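Local coordinates for protein mannose-specific lectin 3 chain 1 (Crocus vernus, PDB 3MEZ) that probably binds mannose, serving as the domain 1 chain of a heterotetrameric bulb-type lectin assembled from two kinds of subunit, at residues N3-G8 with C52-N57; Y35-G40 with P93-T98; S43-R48 with P72-P77; N57-L62 with R78-V83; G85-T90 with Y100-W105. One frame throughout, in Å; residues are numbered along the deposited sequence.

The chain has the three-sheet beta-prism architecture of bulb-type lectins, and the contacts sample the joins between its sheets and loops. Contacts 1, 4 and 5 form one cluster, with centres 11 to 12 Å apart: contacts 1 and 4 share Asn57, while strands 4-6 and 88-91 of contacts 1 and 5 are neighbours in one sheet. Contact 3 meets contact 4 where strands 74-76 and 62-65 pair, its centre about 15 Å away. Contact 2 stands apart, about 21 Å from contact 4 between centres, but shares strand 97-106 with contact 5. Its Tyr35 ends a sequence that matches the family's QxDxNxVxY signature, so contact 2 probably adjoins a mannose-site region.

Contact 1. Residues N3-G8 with C52-N57; sequences NVLLTG and CTLRLN
Thr7 closes this contact against the end of strand 53-56, and its side chain can be traced atom by atom. CB stands 3.7 Å from Asn57 O. From it, OG1 turns back beside the backbone N (chi1 -70°) and donates a 2.9 Å hydrogen bond to Asn57 O, arriving from above the carbonyl plane; the same hydroxyl accepts from Tyr87 N, so it is gripped by two partners. CG2, the other branch, rests 3.5 Å from Asn57 O. Next along the chain, Gly8 N forms a fairly straight hydrogen bond of 3.2 Å to Leu56 O, which Thr7 CA also approaches through a CA-H...O contact. Two sheets of the beta prism meet here: strands 4-6 and 53-56 belong to different ones, and their axes approach to 7.2 Å at 71°, too steep for pairing. Leucines fill the angle between them. Leu5 CD1 reaches Leu54 CD1 at 3.9 Å and Leu56 CB at 4.0 Å, its side chain sliding past that of Leu56 in the opposite direction. Leu56 in turn brings CD1 close to Leu5 O and to Thr7 OG1, 3.7 Å from the latter. Leu54 and Leu56 also pack on Leu62 of the next strand, and Leu5 and Leu54 on Ile11.

Contact 2. Residues Y35-G40 with P93-T98; sequences YNEAGG and PDQHVT
Asn36 and Gln95 face each other across two loops, and each sends its amide to the backbone of the other's segment. They join the loop between strands 32-35 and 41-42 of one sheet to the turn before strand 97-106 of another sheet of the beta prism. The tight part is built on Asn36. Its CG lies between the backbone N and the carbonyl carbon (chi1 69°), which folds the amide back over its own loop and lets OD1 accept from Ala38 N at 2.8 Å in an Asx turn. ND2 donates twice, to Gln95 O at 3.0 Å and to Gly39 O at 3.1 Å, and both acceptors lie close to the amide plane, so the group is fixed in rotation. Gln95 answers with an extended side chain that brings OE1 to 2.9 Å from Glu37 N, almost in line with the amide C=O. The two amide planes are turned 71° apart. The buried His96 ring has Asn36 ND2 over one face, near its rim, and its NE2 makes a weak bond of 3.4 Å to Gly39 O. Within 93-98, a second Asx turn, His96 N to Asp94 OD1, shapes the loop leading into strand 97-106.

The outer side is looser. Glu37 is exposed, its OE2 3.9 Å from Gln95 NE2. The firm cross-links thus come from uncharged amides and backbone groups, and probably depend little on the ionisation of His96 or Glu37.

Contact 3. Residues S43-R48 with P72-P77; sequences SNTHGR and PVWVYP
A type II turn runs from Thr45 to Arg48, closed by Arg48 N to Thr45 O at 3.0 Å, and the CB atoms of both residues point toward strand 74-76 and the Val73 before it, which together with Trp74 faces Ile64 in a classic beta bulge. Ser43 makes the closest approach: its CB sits over the Trp74 indole, 3.5 Å from the centroid of the five-membered ring and 18° off the normal, a CH-pi contact. Tyr76 CB lies against the opposite face, toward the rim. In this beta prism the contact joins the loop following strand 41-42 to strand 74-76, which edges a different sheet. Thr45 crosses the Trp74 side chain at about a right angle, CG2 lying 3.8 Å from Trp74 CB. Ser43 OG and Thr45 OG1 are hydrogen-bonded at 2.8 Å; Thr45 OG1 also bonds to Cys30 O, and Ser43 OG to Leu32 N, tying both hydroxyls to the neighbouring strand region. At the outer end Arg48 offers its aliphatic CB, 3.8 Å from Val73 CG1.

Contact 4. Residues N57-L62 with R78-V83; sequences NNRGQL and RSVNTV
The Arg59 guanidinium has Thr82 O and Asn81 C at its edge and, over one face, Val80 CG1, whose modelled position is doubtful. NE donates to Thr82 O at 2.9 Å, the acceptor lying 19° out of the guanidinium plane, and NH2 adds a weak bond to the same oxygen. Bends at chi2 and chi3 curl the side chain over the 78-83 loop to make this grip possible. Gln61 has the other flat group. Its amide accepts from Asn57 ND2 at OE1, 3.1 Å away, while NE2 donates to Pro77 O. NE2 also donates to a water at 2.9 Å, which in turn donates to Arg78 O.

Behind both side chains is the tight loop between strands 53-56 and 62-65, a type I turn from Asn57 to Gly60. Asn57 OD1 accepts from Arg59 N in an Asx turn and from Gln61 N, the two donors coming from opposite faces of its plane, so one oxygen ties two backbone N-H groups of the loop. The apolar part is slight: Gln61 CG lies 3.9 Å from Val80 CG2 as the two side chains slide past each other in opposite directions. Gly60 O accepts from Trp109 NE1 of a neighbouring chain 2 subunit, and Thr82 packs on Val108 of a chain 2 subunit.

Contact 5. Residues G85-T90 with Y100-W105; sequences GNYAAT and YGPAIW. Unlike the reference sequence in segment 85-90: Thr90 (reference Val).
Ala88 and Tyr100 form an antiparallel hydrogen-bonded pair: Ala88 N to Tyr100 O and Tyr100 N to Ala88 O are each 2.9 Å and nearly straight. Beyond this pair the segments stay close, but the regular ladder gives way to a weak bond of 3.1 Å from Ala103 N to Asn86 O. That oxygen also takes a CA-H...O contact from Pro102, and a water accepts from Asn86 N and, weakly, from Ala103 N. Tyr87 lays one ring face along Pro102, its CZ 4.1 Å from Pro102 CB, both side chains pointing the same way, and the ring packs closely on the Gly101 backbone, Tyr87 CD2 coming to 3.4 Å from Gly101 CA. On the other flank Thr90 OG1, buried and without a partner, rests 4.0 Å from Tyr100 CE1.

Further out, the peptide before Pro102 is cis, which turns the chain beside the Tyr87 ring, and Tyr87 OH bonds to Val83 O. Strand 88-91 is the middle of a sheet, with 4-6 on one side and 97-106 on the other. The latter pairs onward with a strand of a neighbouring chain 2 subunit through Tyr100, Ala103 and Trp105, consistent with the C-terminal strand exchange of bulb-type lectin dimers.

Contact 1. Residues N3-G8 with C52-N57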
# COMPACT_ATOMS: atom_id res chain seq x y z
N ASN A 3 7.40 0.35 -19.07
CA ASN A 3 6.09 0.79 -18.67
C ASN A 3 5.87 2.29 -18.83
O ASN A 3 4.78 2.74 -18.59
CB ASN A 3 5.71 0.32 -17.26
CG ASN A 3 6.56 0.94 -16.15
OD1 ASN A 3 7.65 1.35 -16.36
ND2 ASN A 3 6.03 0.94 -14.95
N VAL A 4 6.92 3.01 -19.22
CA VAL A 4 6.91 4.45 -19.40
C VAL A 4 7.37 4.90 -20.78
O VAL A 4 8.26 4.35 -21.30
CB VAL A 4 7.80 5.16 -18.35
CG1 VAL A 4 7.91 6.61 -18.63
CG2 VAL A 4 7.28 4.95 -16.98
N LEU A 5 6.69 5.89 -21.34
CA LEU A 5 7.08 6.59 -22.58
C LEU A 5 7.03 8.09 -22.33
O LEU A 5 6.00 8.61 -22.09
CB LEU A 5 6.15 6.25 -23.73
CG LEU A 5 6.53 6.21 -25.22
CD1 LEU A 5 5.56 6.89 -26.07
CD2 LEU A 5 7.92 6.64 -25.52
N LEU A 6 8.19 8.73 -22.38
CA LEU A 6 8.31 10.15 -22.22
C LEU A 6 8.29 10.97 -23.53
O LEU A 6 8.63 10.49 -24.58
CB LEU A 6 9.58 10.47 -21.47
CG LEU A 6 9.84 9.81 -20.13
CD1 LEU A 6 11.17 10.18 -19.62
CD2 LEU A 6 8.78 10.20 -19.21
N THR A 7 7.95 12.25 -23.37
CA THR A 7 7.89 13.13 -24.50
C THR A 7 9.24 13.13 -25.21
O THR A 7 10.24 13.24 -24.63
CB THR A 7 7.54 14.59 -24.07
OG1 THR A 7 6.20 14.68 -23.63
CG2 THR A 7 7.81 15.61 -25.18
N GLY A 8 9.18 12.97 -26.50
CA GLY A 8 10.35 13.00 -27.33
C GLY A 8 10.99 11.65 -27.50
O GLY A 8 11.82 11.50 -28.34
N CYS A 52 5.84 1.98 -39.23
CA CYS A 52 5.29 2.96 -38.33
C CYS A 52 5.90 2.98 -36.92
O CYS A 52 6.29 1.97 -36.40
CB CYS A 52 3.77 2.82 -38.26
SG CYS A 52 2.83 2.96 -39.76
N THR A 53 5.91 4.18 -36.36
CA THR A 53 6.42 4.46 -35.05
C THR A 53 5.50 5.40 -34.27
O THR A 53 4.74 6.12 -34.82
CB THR A 53 7.79 5.10 -35.11
OG1 THR A 53 7.66 6.42 -35.61
CG2 THR A 53 8.75 4.33 -35.98
N LEU A 54 5.64 5.34 -32.97
CA LEU A 54 4.81 6.02 -32.02
C LEU A 54 5.60 6.98 -31.17
O LEU A 54 6.52 6.60 -30.54
CB LEU A 54 4.22 4.96 -31.08
CG LEU A 54 2.99 5.16 -30.23
CD1 LEU A 54 3.35 5.27 -28.83
CD2 LEU A 54 2.13 6.31 -30.61
N ARG A 55 5.17 8.22 -31.13
CA ARG A 55 5.79 9.28 -30.37
C ARG A 55 4.79 9.95 -29.40
O ARG A 55 3.66 9.98 -29.69
CB ARG A 55 6.32 10.31 -31.37
CG ARG A 55 6.87 11.51 -30.79
CD ARG A 55 7.48 12.43 -31.85
NE ARG A 55 6.75 13.67 -31.94
CZ ARG A 55 6.82 14.55 -32.94
NH1 ARG A 55 6.07 15.63 -32.89
NH2 ARG A 55 7.60 14.36 -34.00
N LEU A 56 5.26 10.44 -28.27
CA LEU A 56 4.47 11.26 -27.38
C LEU A 56 4.99 12.66 -27.54
O LEU A 56 6.13 12.92 -27.31
CB LEU A 56 4.69 10.84 -25.94
CG LEU A 56 3.71 10.93 -24.80
CD1 LEU A 56 4.28 11.56 -23.60
CD2 LEU A 56 2.41 11.45 -25.15
N ASN A 57 4.12 13.56 -27.90
CA ASN A 57 4.53 14.93 -28.10
C ASN A 57 4.55 15.81 -26.84
O ASN A 57 4.39 15.34 -25.77
CB ASN A 57 3.84 15.60 -29.30
CG ASN A 57 2.41 15.94 -29.05
OD1 ASN A 57 1.98 16.03 -27.96
ND2 ASN A 57 1.68 16.15 -30.12

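Contact 2. Residues Y35-G40 with P93-T98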
# COMPACT_ATOMS: atom_id res chain seq x y z
N TYR A 35 -3.26 -4.55 -25.63
CA TYR A 35 -3.74 -5.88 -25.31
C TYR A 35 -3.76 -6.04 -23.80
O TYR A 35 -2.79 -5.85 -23.15
CB TYR A 35 -2.89 -6.98 -25.93
CG TYR A 35 -2.88 -7.02 -27.40
CD1 TYR A 35 -1.92 -6.37 -28.11
CD2 TYR A 35 -3.81 -7.73 -28.10
CE1 TYR A 35 -1.89 -6.43 -29.47
CE2 TYR A 35 -3.79 -7.79 -29.46
CZ TYR A 35 -2.82 -7.14 -30.15
OH TYR A 35 -2.82 -7.17 -31.50
N ASN A 36 -4.91 -6.38 -23.29
CA ASN A 36 -5.07 -6.56 -21.90
C ASN A 36 -6.23 -7.45 -21.58
O ASN A 36 -6.75 -8.09 -22.41
CB ASN A 36 -5.23 -5.22 -21.21
CG ASN A 36 -6.51 -4.55 -21.53
OD1 ASN A 36 -7.44 -5.13 -21.97
ND2 ASN A 36 -6.53 -3.29 -21.29
N GLU A 37 -6.60 -7.47 -20.32
CA GLU A 37 -7.76 -8.16 -19.83
C GLU A 37 -8.84 -7.26 -19.34
O GLU A 37 -9.51 -7.60 -18.43
CB GLU A 37 -7.40 -9.01 -18.66
CG GLU A 37 -6.86 -10.30 -19.02
CD GLU A 37 -5.87 -10.76 -18.02
OE1 GLU A 37 -5.07 -11.64 -18.35
OE2 GLU A 37 -5.89 -10.22 -16.91
N ALA A 38 -8.95 -6.06 -19.86
CA ALA A 38 -9.85 -5.13 -19.22
C ALA A 38 -10.54 -4.21 -20.18
O ALA A 38 -10.94 -3.14 -19.81
CB ALA A 38 -9.12 -4.35 -18.15
N GLY A 39 -10.64 -4.61 -21.42
CA GLY A 39 -11.17 -3.71 -22.39
C GLY A 39 -9.99 -3.09 -23.09
O GLY A 39 -9.22 -2.39 -22.48
N GLY A 40 -9.88 -3.39 -24.36
CA GLY A 40 -8.79 -3.01 -25.20
C GLY A 40 -8.92 -1.62 -25.76
O GLY A 40 -9.81 -0.89 -25.43
N PRO A 93 -0.86 -0.44 -13.45
CA PRO A 93 -1.40 -1.67 -12.86
C PRO A 93 -2.87 -1.88 -13.20
O PRO A 93 -3.36 -2.96 -13.07
CB PRO A 93 -1.19 -1.51 -11.37
CG PRO A 93 -0.68 -0.24 -11.17
CD PRO A 93 -0.33 0.44 -12.42
N ASP A 94 -3.51 -0.83 -13.67
CA ASP A 94 -4.87 -0.88 -14.20
C ASP A 94 -4.98 -1.47 -15.59
O ASP A 94 -6.04 -1.64 -16.09
CB ASP A 94 -5.59 0.47 -14.11
CG ASP A 94 -4.91 1.57 -14.90
OD1 ASP A 94 -3.87 1.34 -15.48
OD2 ASP A 94 -5.42 2.67 -14.89
N GLN A 95 -3.85 -1.76 -16.19
CA GLN A 95 -3.73 -2.28 -17.54
C GLN A 95 -4.18 -1.28 -18.60
O GLN A 95 -4.64 -1.65 -19.62
CB GLN A 95 -4.48 -3.59 -17.69
CG GLN A 95 -4.08 -4.70 -16.77
CD GLN A 95 -5.01 -5.90 -16.86
OE1 GLN A 95 -5.52 -6.20 -17.89
NE2 GLN A 95 -5.25 -6.54 -15.77
N HIS A 96 -4.01 -0.02 -18.31
CA HIS A 96 -4.33 1.05 -19.22
C HIS A 96 -3.19 2.03 -19.36
O HIS A 96 -2.37 2.10 -18.53
CB HIS A 96 -5.62 1.76 -18.79
CG HIS A 96 -6.83 1.13 -19.35
ND1 HIS A 96 -7.70 0.40 -18.58
CD2 HIS A 96 -7.29 1.04 -20.61
CE1 HIS A 96 -8.65 -0.09 -19.34
NE2 HIS A 96 -8.42 0.29 -20.58
N VAL A 97 -3.17 2.79 -20.44
CA VAL A 97 -2.18 3.80 -20.63
C VAL A 97 -2.82 5.15 -20.36
O VAL A 97 -3.75 5.51 -21.00
CB VAL A 97 -1.61 3.80 -22.06
CG1 VAL A 97 -0.59 4.89 -22.23
CG2 VAL A 97 -1.02 2.48 -22.41
N THR A 98 -2.25 5.86 -19.42
CA THR A 98 -2.68 7.18 -19.03
C THR A 98 -1.52 8.17 -19.24
O THR A 98 -0.40 7.88 -18.95
CB THR A 98 -3.11 7.26 -17.57
OG1 THR A 98 -4.13 6.32 -17.29
CG2 THR A 98 -3.61 8.57 -17.26

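Contact 3. Residues S43-R48 with P72-P77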
# COMPACT_ATOMS: atom_id res chain seq x y z
N SER A 43 -5.75 2.20 -32.23
CA SER A 43 -5.83 3.34 -33.11
C SER A 43 -6.73 3.09 -34.31
O SER A 43 -7.24 4.01 -34.92
CB SER A 43 -4.44 3.77 -33.57
OG SER A 43 -3.75 2.76 -34.21
N ASN A 44 -6.92 1.83 -34.63
CA ASN A 44 -7.52 1.41 -35.89
C ASN A 44 -6.80 1.89 -37.15
O ASN A 44 -7.41 2.35 -38.05
CB ASN A 44 -9.00 1.76 -35.92
CG ASN A 44 -9.81 0.82 -36.78
OD1 ASN A 44 -9.30 0.03 -37.54
ND2 ASN A 44 -11.11 0.93 -36.66
N THR A 45 -5.49 1.77 -37.19
CA THR A 45 -4.73 2.27 -38.31
C THR A 45 -4.08 1.19 -39.17
O THR A 45 -3.05 1.41 -39.75
CB THR A 45 -3.76 3.41 -37.90
OG1 THR A 45 -2.91 2.99 -36.86
CG2 THR A 45 -4.51 4.59 -37.44
N HIS A 46 -4.70 0.02 -39.23
CA HIS A 46 -4.13 -1.10 -39.93
C HIS A 46 -3.98 -0.75 -41.37
O HIS A 46 -4.88 -0.24 -41.96
CB HIS A 46 -5.01 -2.36 -39.82
CG HIS A 46 -4.66 -3.41 -40.82
ND1 HIS A 46 -3.94 -4.53 -40.50
CD2 HIS A 46 -4.90 -3.50 -42.15
CE1 HIS A 46 -3.74 -5.26 -41.58
NE2 HIS A 46 -4.31 -4.65 -42.59
N GLY A 47 -2.80 -0.96 -41.90
CA GLY A 47 -2.52 -0.72 -43.29
C GLY A 47 -2.42 0.74 -43.68
O GLY A 47 -2.37 1.06 -44.83
N ARG A 48 -2.41 1.62 -42.71
CA ARG A 48 -2.41 3.03 -43.00
C ARG A 48 -1.01 3.54 -43.20
O ARG A 48 -0.79 4.68 -43.43
CB ARG A 48 -3.13 3.84 -41.92
CG ARG A 48 -4.64 3.64 -41.87
CD ARG A 48 -5.41 4.92 -41.53
NE ARG A 48 -6.79 4.67 -41.10
CZ ARG A 48 -7.46 5.36 -40.18
NH1 ARG A 48 -6.91 6.40 -39.54
NH2 ARG A 48 -8.71 5.02 -39.89
N PRO A 72 1.45 12.94 -39.62
CA PRO A 72 1.20 11.76 -38.82
C PRO A 72 0.02 10.97 -39.33
O PRO A 72 -0.87 11.50 -39.89
CB PRO A 72 0.87 12.33 -37.45
CG PRO A 72 1.39 13.62 -37.44
CD PRO A 72 1.54 14.13 -38.80
N VAL A 73 0.10 9.69 -39.20
CA VAL A 73 -0.97 8.80 -39.47
C VAL A 73 -2.17 8.94 -38.55
O VAL A 73 -3.27 8.69 -38.95
CB VAL A 73 -0.44 7.38 -39.45
CG1 VAL A 73 -1.51 6.45 -39.66
CG2 VAL A 73 0.57 7.24 -40.52
N TRP A 74 -1.93 9.23 -37.29
CA TRP A 74 -2.97 9.29 -36.28
C TRP A 74 -2.47 10.17 -35.16
O TRP A 74 -1.34 10.19 -34.87
CB TRP A 74 -3.26 7.85 -35.84
CG TRP A 74 -4.23 7.56 -34.75
CD1 TRP A 74 -5.56 7.41 -34.85
CD2 TRP A 74 -3.91 7.26 -33.41
NE1 TRP A 74 -6.10 7.08 -33.66
CE2 TRP A 74 -5.09 6.98 -32.75
CE3 TRP A 74 -2.72 7.21 -32.70
CZ2 TRP A 74 -5.13 6.68 -31.44
CZ3 TRP A 74 -2.78 6.93 -31.40
CH2 TRP A 74 -3.96 6.64 -30.78
N VAL A 75 -3.36 10.93 -34.57
CA VAL A 75 -3.05 11.76 -33.42
C VAL A 75 -4.10 11.56 -32.37
O VAL A 75 -5.23 11.54 -32.71
CB VAL A 75 -2.98 13.22 -33.79
CG1 VAL A 75 -2.83 14.01 -32.57
CG2 VAL A 75 -1.83 13.47 -34.72
N TYR A 76 -3.71 11.36 -31.13
CA TYR A 76 -4.68 11.08 -30.09
C TYR A 76 -4.30 11.64 -28.72
O TYR A 76 -3.22 11.50 -28.29
CB TYR A 76 -4.96 9.57 -30.01
CG TYR A 76 -6.21 9.22 -29.27
CD1 TYR A 76 -6.20 9.08 -27.91
CD2 TYR A 76 -7.40 9.05 -29.93
CE1 TYR A 76 -7.32 8.77 -27.24
CE2 TYR A 76 -8.52 8.77 -29.26
CZ TYR A 76 -8.48 8.62 -27.92
OH TYR A 76 -9.59 8.33 -27.24
N PRO A 77 -5.22 12.31 -28.05
CA PRO A 77 -6.54 12.61 -28.57
C PRO A 77 -6.44 13.62 -29.72
O PRO A 77 -5.45 14.24 -29.94
CB PRO A 77 -7.22 13.29 -27.39
CG PRO A 77 -6.50 12.85 -26.25
CD PRO A 77 -5.12 12.62 -26.64

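Contact 4. Residues N57-L62 with R78-V83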
# COMPACT_ATOMS: atom_id res chain seq x y z
N ASN A 57 4.12 13.56 -27.90
CA ASN A 57 4.53 14.93 -28.10
C ASN A 57 4.55 15.81 -26.84
O ASN A 57 4.39 15.34 -25.77
CB ASN A 57 3.84 15.60 -29.30
CG ASN A 57 2.41 15.94 -29.05
OD1 ASN A 57 1.98 16.03 -27.96
ND2 ASN A 57 1.68 16.15 -30.12
N ASN A 58 4.79 17.10 -27.04
CA ASN A 58 4.94 18.06 -25.98
C ASN A 58 3.60 18.69 -25.57
O ASN A 58 3.55 19.63 -24.83
CB ASN A 58 6.01 19.07 -26.32
CG ASN A 58 5.62 19.96 -27.44
OD1 ASN A 58 4.67 19.73 -28.10
ND2 ASN A 58 6.36 21.01 -27.62
N ARG A 59 2.53 18.15 -26.09
CA ARG A 59 1.21 18.44 -25.63
C ARG A 59 0.49 17.24 -24.99
O ARG A 59 -0.64 17.33 -24.69
CB ARG A 59 0.36 19.04 -26.73
CG ARG A 59 1.02 20.11 -27.53
CD ARG A 59 0.75 21.52 -27.01
NE ARG A 59 -0.60 21.85 -26.63
CZ ARG A 59 -1.56 22.30 -27.44
NH1 ARG A 59 -1.36 22.46 -28.73
NH2 ARG A 59 -2.73 22.60 -26.93
N GLY A 60 1.16 16.14 -24.76
CA GLY A 60 0.50 14.98 -24.23
C GLY A 60 -0.26 14.09 -25.18
O GLY A 60 -0.90 13.20 -24.75
N GLN A 61 -0.14 14.32 -26.47
CA GLN A 61 -0.76 13.50 -27.49
C GLN A 61 0.21 12.45 -28.05
O GLN A 61 1.36 12.67 -28.17
CB GLN A 61 -1.24 14.31 -28.70
CG GLN A 61 -2.23 15.45 -28.49
CD GLN A 61 -2.27 16.36 -29.68
OE1 GLN A 61 -1.29 16.98 -30.01
NE2 GLN A 61 -3.39 16.42 -30.32
N LEU A 62 -0.31 11.29 -28.38
CA LEU A 62 0.45 10.28 -29.10
C LEU A 62 0.35 10.59 -30.57
O LEU A 62 -0.66 11.00 -31.00
CB LEU A 62 -0.09 8.88 -28.83
CG LEU A 62 0.11 8.28 -27.45
CD1 LEU A 62 -0.58 7.00 -27.38
CD2 LEU A 62 1.54 8.13 -27.19
N ARG A 78 -7.51 13.73 -30.46
CA ARG A 78 -7.46 14.43 -31.70
C ARG A 78 -7.08 15.90 -31.54
O ARG A 78 -6.35 16.41 -32.34
CB ARG A 78 -8.78 14.29 -32.39
CG ARG A 78 -8.75 14.71 -33.77
CD ARG A 78 -10.11 14.78 -34.32
NE ARG A 78 -10.09 14.23 -35.65
CZ ARG A 78 -10.53 14.84 -36.72
NH1 ARG A 78 -10.43 14.22 -37.85
NH2 ARG A 78 -11.05 16.05 -36.66
N SER A 79 -7.62 16.54 -30.52
CA SER A 79 -7.33 17.93 -30.19
C SER A 79 -7.16 18.08 -28.72
O SER A 79 -7.86 17.49 -27.97
CB SER A 79 -8.50 18.83 -30.58
OG SER A 79 -8.12 20.15 -30.60
N VAL A 80 -6.23 18.90 -28.32
CA VAL A 80 -5.86 18.98 -26.95
C VAL A 80 -5.66 20.46 -26.48
O VAL A 80 -5.22 21.27 -27.23
CB VAL A 80 -4.66 18.00 -26.80
CG1 VAL A 80 -3.40 18.62 -26.36
CG2 VAL A 80 -5.05 16.72 -26.14
N ASN A 81 -6.06 20.79 -25.26
CA ASN A 81 -5.92 22.15 -24.72
C ASN A 81 -4.82 22.32 -23.65
O ASN A 81 -4.79 23.25 -22.92
CB ASN A 81 -7.26 22.70 -24.27
CG ASN A 81 -7.78 22.02 -23.08
OD1 ASN A 81 -7.14 21.21 -22.55
ND2 ASN A 81 -8.94 22.38 -22.66
N THR A 82 -3.93 21.35 -23.62
CA THR A 82 -2.83 21.25 -22.72
C THR A 82 -1.77 22.27 -23.01
O THR A 82 -1.67 22.75 -24.11
CB THR A 82 -2.18 19.87 -22.88
OG1 THR A 82 -1.90 19.63 -24.25
CG2 THR A 82 -3.08 18.77 -22.30
N VAL A 83 -0.97 22.58 -22.01
CA VAL A 83 0.23 23.37 -22.15
C VAL A 83 1.37 22.66 -22.83
O VAL A 83 1.47 21.48 -22.76
CB VAL A 83 0.82 23.77 -20.81
CG1 VAL A 83 1.64 24.95 -20.98
CG2 VAL A 83 -0.22 24.04 -19.85
O HOH W 1 -3.92 18.18 -32.62

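Contact 5. Residues G85-T90 with Y100-W105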
# COMPACT_ATOMS: atom_id res chain seq x y z
N GLY A 85 4.95 21.27 -22.92
CA GLY A 85 5.82 20.81 -21.88
C GLY A 85 6.20 19.35 -22.02
O GLY A 85 5.99 18.79 -23.05
N ASN A 86 6.76 18.80 -20.98
CA ASN A 86 7.13 17.40 -20.96
C ASN A 86 6.03 16.58 -20.32
O ASN A 86 5.57 16.89 -19.26
CB ASN A 86 8.42 17.18 -20.20
CG ASN A 86 9.63 17.65 -20.94
OD1 ASN A 86 9.64 17.86 -22.11
ND2 ASN A 86 10.68 17.78 -20.22
N TYR A 87 5.67 15.51 -20.99
CA TYR A 87 4.59 14.62 -20.60
C TYR A 87 5.09 13.16 -20.42
O TYR A 87 6.14 12.84 -20.86
CB TYR A 87 3.46 14.71 -21.61
CG TYR A 87 2.69 16.01 -21.56
CD1 TYR A 87 3.18 17.15 -22.12
CD2 TYR A 87 1.50 16.09 -20.92
CE1 TYR A 87 2.50 18.31 -22.07
CE2 TYR A 87 0.82 17.25 -20.86
CZ TYR A 87 1.32 18.38 -21.42
OH TYR A 87 0.62 19.54 -21.34
N ALA A 88 4.33 12.34 -19.73
CA ALA A 88 4.65 10.94 -19.57
C ALA A 88 3.45 10.03 -19.80
O ALA A 88 2.42 10.30 -19.29
CB ALA A 88 5.21 10.70 -18.25
N ALA A 89 3.62 8.96 -20.56
CA ALA A 89 2.64 7.91 -20.70
C ALA A 89 3.07 6.72 -19.87
O ALA A 89 4.14 6.25 -19.99
CB ALA A 89 2.45 7.52 -22.11
N THR A 90 2.18 6.28 -19.01
CA THR A 90 2.43 5.16 -18.14
C THR A 90 1.42 4.07 -18.40
O THR A 90 0.25 4.32 -18.34
CB THR A 90 2.33 5.55 -16.64
OG1 THR A 90 3.16 6.66 -16.34
CG2 THR A 90 2.71 4.37 -15.71
N TYR A 100 0.14 11.77 -18.34
CA TYR A 100 0.26 12.75 -17.29
C TYR A 100 1.19 13.90 -17.66
O TYR A 100 2.21 13.69 -18.22
CB TYR A 100 0.79 12.10 -16.02
CG TYR A 100 0.07 10.87 -15.53
CD1 TYR A 100 0.37 9.62 -16.01
CD2 TYR A 100 -0.89 10.97 -14.55
CE1 TYR A 100 -0.27 8.51 -15.53
CE2 TYR A 100 -1.52 9.88 -14.07
CZ TYR A 100 -1.22 8.66 -14.55
OH TYR A 100 -1.88 7.61 -14.06
N GLY A 101 0.80 15.12 -17.35
CA GLY A 101 1.70 16.25 -17.48
C GLY A 101 1.07 17.63 -17.42
O GLY A 101 -0.12 17.76 -17.32
N PRO A 102 1.88 18.65 -17.53
CA PRO A 102 3.32 18.50 -17.74
C PRO A 102 4.09 18.35 -16.45
O PRO A 102 3.50 18.30 -15.42
CB PRO A 102 3.68 19.80 -18.41
CG PRO A 102 2.76 20.74 -17.95
CD PRO A 102 1.49 20.06 -17.56
N ALA A 103 5.40 18.30 -16.53
CA ALA A 103 6.19 18.11 -15.36
C ALA A 103 5.97 19.25 -14.37
O ALA A 103 5.82 20.37 -14.74
CB ALA A 103 7.64 17.98 -15.72
N ILE A 104 5.85 18.91 -13.11
CA ILE A 104 5.65 19.87 -12.06
C ILE A 104 6.78 19.97 -10.98
O ILE A 104 6.87 20.92 -10.26
CB ILE A 104 4.25 19.66 -11.44
CG1 ILE A 104 3.79 20.86 -10.66
CG2 ILE A 104 4.24 18.47 -10.59
CD1 ILE A 104 2.41 20.79 -10.16
N TRP A 105 7.60 18.94 -10.86
CA TRP A 105 8.71 18.90 -9.96
C TRP A 105 9.72 17.91 -10.48
O TRP A 105 9.35 16.94 -11.07
CB TRP A 105 8.26 18.49 -8.57
CG TRP A 105 9.26 18.58 -7.50
CD1 TRP A 105 9.60 19.67 -6.83
CD2 TRP A 105 10.00 17.52 -6.94
NE1 TRP A 105 10.52 19.40 -5.92
CE2 TRP A 105 10.80 18.08 -5.94
CE3 TRP A 105 10.08 16.17 -7.17
CZ2 TRP A 105 11.65 17.33 -5.19
CZ3 TRP A 105 10.93 15.44 -6.42
CH2 TRP A 105 11.70 16.01 -5.45
O HOH W 2 7.45 20.22 -18.47